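Local coordinates for protein CT009 (Chlamydia trachomatis, PDB 4GQM) that is of unknown function but carries a helix-turn-helix domain, consistent with DNA binding, and is captured here as a sub-domain-swapped dimer, at residues A[14-17]-A[18-21]; A[74-77]-A[78-82]. One frame throughout, in Å; residues are numbered along the deposited sequence. Where two conformers were deposited one is given.

Contact 1 of 2, residues A[14-17]-A[18-21]; sequences LGEV and FRSQ
Glu-16 and Arg-19 pair three residues apart along helix 2-24, while Leu-14 and Phe-18 meet one turn apart on a buried side. The Arg-19 chain can be followed outward. Its CB lies over the previous turn, 3.5 Å from Gly-15 O. With CG anti to the backbone N (chi1 -178°) the chain first runs straight, then bends at chi3 (-88°), which folds the guanidinium back toward segment 14-17. Arg-19 CD passes 3.8 Å from Glu-16 OE2, NE keeps a similar separation, and CZ closes in. Arg-19 NH1 finally reaches Glu-16 OE2 in a salt bridge of 2.4 Å, a distance so short that its detail is doubtful. Carboxylate and guanidinium are almost parallel, their planes 6° apart, but a single oxygen and a single nitrogen make the close approach. NH1 also hydrogen-bonds the carbonyl of Glu-47, and that bond joins helix 2-24 to helix 40-48.

Phe-18 and Leu-14 lie side by side and point the same way. CE2 of Phe-18 packs 3.7 Å from Leu-14 CD1, and Gly-15 CA sits at the ring edge, close to its plane. The ring also stacks on Tyr-67 of the second subunit, whose Leu-78 covers both Leu-14 and Phe-18.

Further along, Glu-16 O takes the helical bond from Ser-20 N; in one of the two Ser-20 conformers OG adds a second bond, 2.9 Å from Glu-16 O, the two donors arriving from opposite faces of the carbonyl plane. The chemistry is thus divided: the apolar carbon faces the partner chain, whereas Arg-19 is shared between a carboxylate of its own helix and a backbone carbonyl of helix 40-48.

Contact 2 of 2, residues A[74-77]-A[78-82]; sequences DGDR and LLKEH
Arg-77 and Glu-81, one turn apart, make a two-pronged salt bridge on the exposed side of helix 75-80. The guanidinium grips side-on, one nitrogen to each oxygen: Arg-77 NE meets Glu-81 OE2 at 2.5 Å from above the carboxylate plane, and Arg-77 NH2 reaches Glu-81 OE1 at 3.2 Å; the short bond is the bent one. Bends at chi2 and chi3 (82°) turn the Arg-77 head to this position, the two planes 30° apart. A second bridge, well apart from the first, holds for one of the two Asp-76 conformers: the extended Lys-80 chain brings NZ to 2.5 Å from Asp-76 OD2, on its syn lone pair.

The other side is closely packed. Leu-78 and Leu-79 are buried, facing helix 2-24 of the second subunit, where Leu-79 rests on Leu-14. Asp-74 is the N-cap, its OD1 accepting from Arg-77 N at 3.1 Å. At the other end, His-82 ND1 gives a nearly straight bond (2.8 Å, 170°) to Leu-78 O, in the ring plane, while NE2 bonds His-13 of that same subunit. The short helix thus bridges helices 59-70 and 83-104, with His-82 as N-cap of the latter.

Overall arrangement
Contact 1 comes first along the chain, on the N-terminal helix 2-24; contact 2 follows on helix 75-80, after the four helices between residues 29 and 70. They lie on opposite sides of the chain's centre, with centres 39 Å apart and nearest atoms about 29 Å apart, and do not touch within one chain. They meet across the dimer instead: the apolar side of each contact faces the other contact's counterpart on the partner chain. This reciprocal pairing is consistent with a sub-domain swap in which residues around helix 75-80 and the end of helix 59-70 pack on helix 2-24 of the partner.

Contact 1 of 2, residues A[14-17]-A[18-21]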
ATOM      1  N   LEU A  14      -8.930 -12.904 -12.358  1.00 12.50           N
ATOM      2  CA  LEU A  14      -9.248 -12.550 -11.006  1.00 12.61           C
ATOM      3  C   LEU A  14     -10.064 -11.251 -10.977  1.00 12.33           C
ATOM      4  O   LEU A  14     -11.057 -11.122 -10.251  1.00 12.30           O
ATOM      5  CB  LEU A  14      -7.932 -12.411 -10.234  1.00 13.83           C
ATOM      6  CG  LEU A  14      -8.021 -12.034  -8.786  1.00 15.43           C
ATOM      7  CD1 LEU A  14      -8.906 -13.017  -8.037  1.00 16.49           C
ATOM      8  CD2 LEU A  14      -6.628 -12.026  -8.245  1.00 15.77           C
ATOM      9  N   GLY A  15      -9.631 -10.280 -11.777  1.00 12.24           N
ATOM     10  CA  GLY A  15     -10.350  -9.002 -11.822  1.00 12.21           C
ATOM     11  C   GLY A  15     -11.784  -9.184 -12.274  1.00 12.26           C
ATOM     12  O   GLY A  15     -12.691  -8.524 -11.776  1.00 13.00           O
ATOM     13  N   GLU A  16     -11.986 -10.092 -13.226  1.00 12.62           N
ATOM     14  CA  GLU A  16     -13.319 -10.388 -13.708  1.00 14.16           C
ATOM     15  C   GLU A  16     -14.168 -11.123 -12.679  1.00 13.70           C
ATOM     16  O   GLU A  16     -15.367 -10.928 -12.641  1.00 14.06           O
ATOM     17  CB  GLU A  16     -13.202 -11.192 -14.998  1.00 17.51           C
ATOM     18  CG  GLU A  16     -12.830 -10.323 -16.198  1.00 22.98           C
ATOM     19  CD  GLU A  16     -13.878  -9.247 -16.484  1.00 28.26           C
ATOM     20  OE1 GLU A  16     -15.081  -9.584 -16.434  1.00 30.34           O
ATOM     21  OE2 GLU A  16     -13.498  -8.083 -16.757  1.00 31.03           O
ATOM     22  N   VAL A  17     -13.546 -11.934 -11.833  1.00 13.34           N
ATOM     23  CA  VAL A  17     -14.291 -12.573 -10.730  1.00 13.88           C
ATOM     24  C   VAL A  17     -14.855 -11.467  -9.810  1.00 13.12           C
ATOM     25  O   VAL A  17     -16.026 -11.462  -9.438  1.00 14.24           O
ATOM     26  CB  VAL A  17     -13.418 -13.546  -9.918  1.00 14.96           C
ATOM     27  CG1 VAL A  17     -14.156 -14.001  -8.668  1.00 16.50           C
ATOM     28  CG2 VAL A  17     -13.035 -14.759 -10.755  1.00 16.29           C
ATOM     29  N   PHE A  18     -13.995 -10.521  -9.419  1.00 12.27           N
ATOM     30  CA  PHE A  18     -14.431  -9.404  -8.582  1.00 11.93           C
ATOM     31  C   PHE A  18     -15.534  -8.604  -9.265  1.00 12.09           C
ATOM     32  O   PHE A  18     -16.580  -8.346  -8.674  1.00 13.06           O
ATOM     33  CB  PHE A  18     -13.250  -8.492  -8.218  1.00 12.03           C
ATOM     34  CG  PHE A  18     -12.357  -9.043  -7.162  1.00 11.93           C
ATOM     35  CD1 PHE A  18     -12.735  -8.993  -5.836  1.00 13.09           C
ATOM     36  CD2 PHE A  18     -11.095  -9.498  -7.444  1.00 11.58           C
ATOM     37  CE1 PHE A  18     -11.890  -9.447  -4.858  1.00 13.25           C
ATOM     38  CE2 PHE A  18     -10.244  -9.965  -6.419  1.00 11.63           C
ATOM     39  CZ  PHE A  18     -10.657  -9.953  -5.154  1.00 12.59           C
ATOM     40  N   ARG A  19     -15.309  -8.222 -10.514  1.00 11.98           N
ATOM     41  CA  ARG A  19     -16.279  -7.394 -11.216  1.00 13.01           C
ATOM     42  C   ARG A  19     -17.618  -8.117 -11.337  1.00 13.22           C
ATOM     43  O   ARG A  19     -18.680  -7.526 -11.118  1.00 13.10           O
ATOM     44  CB  ARG A  19     -15.761  -7.012 -12.592  1.00 14.69           C
ATOM     45  CG  ARG A  19     -16.678  -6.106 -13.407  1.00 18.42           C
ATOM     46  CD  ARG A  19     -16.148  -6.076 -14.897  1.00 23.48           C
ATOM     47  NE  ARG A  19     -15.140  -5.073 -15.191  1.00 27.72           N
ATOM     48  CZ  ARG A  19     -13.808  -5.234 -15.274  1.00 29.15           C
ATOM     49  NH1 ARG A  19     -13.180  -6.399 -15.049  1.00 28.04           N
ATOM     50  NH2 ARG A  19     -13.086  -4.168 -15.597  1.00 30.02           N
ATOM     51  N   SER A  20     -17.611  -9.399 -11.683  1.00 13.69           N
ATOM     52  CA  SER A  20     -18.838 -10.175 -11.825  0.51 14.58           C
ATOM     53  C   SER A  20     -19.632 -10.192 -10.540  1.00 13.66           C
ATOM     54  O   SER A  20     -20.862 -10.031 -10.538  1.00 13.95           O
ATOM     55  CB  SER A  20     -18.513 -11.609 -12.212  0.51 16.56           C
ATOM     56  OG  SER A  20     -18.017 -11.663 -13.531  0.51 18.92           O
ATOM     57  N   GLN A  21     -18.946 -10.416  -9.427  1.00 12.92           N
ATOM     58  CA  GLN A  21     -19.618 -10.478  -8.136  0.50 13.25           C
ATOM     59  C   GLN A  21     -20.173  -9.124  -7.714  1.00 12.31           C
ATOM     60  O   GLN A  21     -21.282  -9.024  -7.188  1.00 13.68           O
ATOM     61  CB  GLN A  21     -18.690 -11.062  -7.067  0.50 14.66           C
ATOM     62  CG  GLN A  21     -18.366 -12.535  -7.287  0.50 16.23           C
ATOM     63  CD  GLN A  21     -19.606 -13.379  -7.248  0.50 18.05           C
ATOM     64  OE1 GLN A  21     -20.292 -13.397  -6.234  0.50 18.59           O
ATOM     65  NE2 GLN A  21     -19.909 -14.083  -8.346  0.50 19.14           N
TER

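Contact 2 of 2, residues A[74-77]-A[78-82]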
ATOM      1  N   ASP A  74       2.381  21.125   4.067  1.00 20.61           N
ATOM      2  CA  ASP A  74       2.938  20.850   2.758  1.00 21.34           C
ATOM      3  C   ASP A  74       3.738  19.549   2.864  1.00 19.80           C
ATOM      4  O   ASP A  74       4.862  19.531   3.352  1.00 19.07           O
ATOM      5  CB  ASP A  74       3.842  22.006   2.352  1.00 23.30           C
ATOM      6  CG  ASP A  74       4.448  21.832   0.981  1.00 25.56           C
ATOM      7  OD1 ASP A  74       4.445  20.711   0.428  1.00 25.95           O
ATOM      8  OD2 ASP A  74       4.916  22.862   0.457  1.00 27.97           O
ATOM      9  N   GLY A  75       3.145  18.449   2.431  1.00 19.35           N
ATOM     10  CA  GLY A  75       3.768  17.143   2.541  1.00 18.94           C
ATOM     11  C   GLY A  75       5.040  17.030   1.729  1.00 18.32           C
ATOM     12  O   GLY A  75       5.962  16.331   2.129  1.00 17.45           O
ATOM     13  N   ASP A  76       5.089  17.709   0.586  1.00 19.09           N
ATOM     14  CA  ASP A  76       6.279  17.698  -0.229  0.64 19.34           C
ATOM     15  C   ASP A  76       7.444  18.331   0.530  1.00 18.91           C
ATOM     16  O   ASP A  76       8.540  17.774   0.577  1.00 19.47           O
ATOM     17  CB  ASP A  76       6.008  18.432  -1.531  0.64 20.71           C
ATOM     18  CG  ASP A  76       7.183  18.420  -2.435  0.64 21.96           C
ATOM     19  OD1 ASP A  76       7.432  17.380  -3.086  0.64 22.65           O
ATOM     20  OD2 ASP A  76       7.874  19.449  -2.457  0.64 22.64           O
ATOM     21  N   ARG A  77       7.193  19.480   1.145  1.00 19.32           N
ATOM     22  CA  ARG A  77       8.214  20.161   1.922  1.00 20.12           C
ATOM     23  C   ARG A  77       8.610  19.315   3.134  1.00 18.00           C
ATOM     24  O   ARG A  77       9.785  19.173   3.462  1.00 18.56           O
ATOM     25  CB  ARG A  77       7.700  21.521   2.405  1.00 23.96           C
ATOM     26  CG  ARG A  77       8.807  22.369   2.984  1.00 28.05           C
ATOM     27  CD  ARG A  77       8.357  23.294   4.090  1.00 31.94           C
ATOM     28  NE  ARG A  77       8.307  22.501   5.310  1.00 35.04           N
ATOM     29  CZ  ARG A  77       7.281  22.438   6.155  1.00 37.04           C
ATOM     30  NH1 ARG A  77       6.193  23.178   5.951  1.00 38.08           N
ATOM     31  NH2 ARG A  77       7.357  21.634   7.221  1.00 37.53           N
ATOM     32  N   LEU A  78       7.612  18.753   3.801  1.00 16.91           N
ATOM     33  CA  LEU A  78       7.859  17.979   5.003  1.00 16.93           C
ATOM     34  C   LEU A  78       8.786  16.794   4.690  1.00 16.26           C
ATOM     35  O   LEU A  78       9.754  16.525   5.434  1.00 17.38           O
ATOM     36  CB  LEU A  78       6.519  17.544   5.617  1.00 18.41           C
ATOM     37  CG  LEU A  78       6.583  16.686   6.868  1.00 19.07           C
ATOM     38  CD1 LEU A  78       7.297  17.420   7.975  1.00 20.02           C
ATOM     39  CD2 LEU A  78       5.189  16.294   7.301  1.00 20.21           C
ATOM     40  N   LEU A  79       8.511  16.073   3.607  1.00 16.58           N
ATOM     41  CA  LEU A  79       9.346  14.931   3.294  1.00 17.91           C
ATOM     42  C   LEU A  79      10.726  15.389   2.831  1.00 17.76           C
ATOM     43  O   LEU A  79      11.712  14.743   3.153  1.00 18.49           O
ATOM     44  CB  LEU A  79       8.635  13.986   2.297  1.00 19.98           C
ATOM     45  CG  LEU A  79       7.391  13.274   2.880  1.00 22.17           C
ATOM     46  CD1 LEU A  79       6.803  12.276   1.908  1.00 23.06           C
ATOM     47  CD2 LEU A  79       7.649  12.647   4.272  1.00 24.63           C
ATOM     48  N   LYS A  80      10.822  16.521   2.130  1.00 18.11           N
ATOM     49  CA  LYS A  80      12.131  17.064   1.762  1.00 19.36           C
ATOM     50  C   LYS A  80      12.997  17.424   2.978  1.00 19.21           C
ATOM     51  O   LYS A  80      14.228  17.395   2.897  1.00 20.80           O
ATOM     52  CB  LYS A  80      12.000  18.243   0.802  1.00 20.75           C
ATOM     53  CG  LYS A  80      11.591  17.775  -0.595  1.00 22.31           C
ATOM     54  CD  LYS A  80      11.170  18.945  -1.464  1.00 24.48           C
ATOM     55  CE  LYS A  80      10.837  18.510  -2.887  1.00 26.13           C
ATOM     56  NZ  LYS A  80      10.104  19.600  -3.639  1.00 27.16           N
ATOM     57  N   GLU A  81      12.370  17.754   4.098  1.00 19.03           N
ATOM     58  CA  GLU A  81      13.097  18.008   5.340  1.00 19.96           C
ATOM     59  C   GLU A  81      13.559  16.721   6.031  1.00 18.41           C
ATOM     60  O   GLU A  81      14.216  16.776   7.084  1.00 18.92           O
ATOM     61  CB  GLU A  81      12.213  18.809   6.296  1.00 22.59           C
ATOM     62  CG  GLU A  81      11.951  20.218   5.814  1.00 25.95           C
ATOM     63  CD  GLU A  81      10.874  20.935   6.603  1.00 29.55           C
ATOM     64  OE1 GLU A  81      10.275  20.338   7.525  1.00 31.26           O
ATOM     65  OE2 GLU A  81      10.616  22.114   6.289  1.00 31.43           O
ATOM     66  N   HIS A  82      13.176  15.576   5.459  1.00 16.66           N
ATOM     67  CA  HIS A  82      13.575  14.268   5.954  1.00 15.47           C
ATOM     68  C   HIS A  82      14.234  13.548   4.785  1.00 15.73           C
ATOM     69  O   HIS A  82      13.662  12.616   4.218  1.00 15.91           O
ATOM     70  CB  HIS A  82      12.364  13.517   6.531  1.00 15.33           C
ATOM     71  CG  HIS A  82      11.790  14.206   7.731  1.00 14.83           C
ATOM     72  ND1 HIS A  82      10.946  15.292   7.639  1.00 15.50           N
ATOM     73  CD2 HIS A  82      12.034  14.026   9.046  1.00 15.08           C
ATOM     74  CE1 HIS A  82      10.658  15.723   8.851  1.00 15.61           C
ATOM     75  NE2 HIS A  82      11.316  14.982   9.718  1.00 15.46           N
TER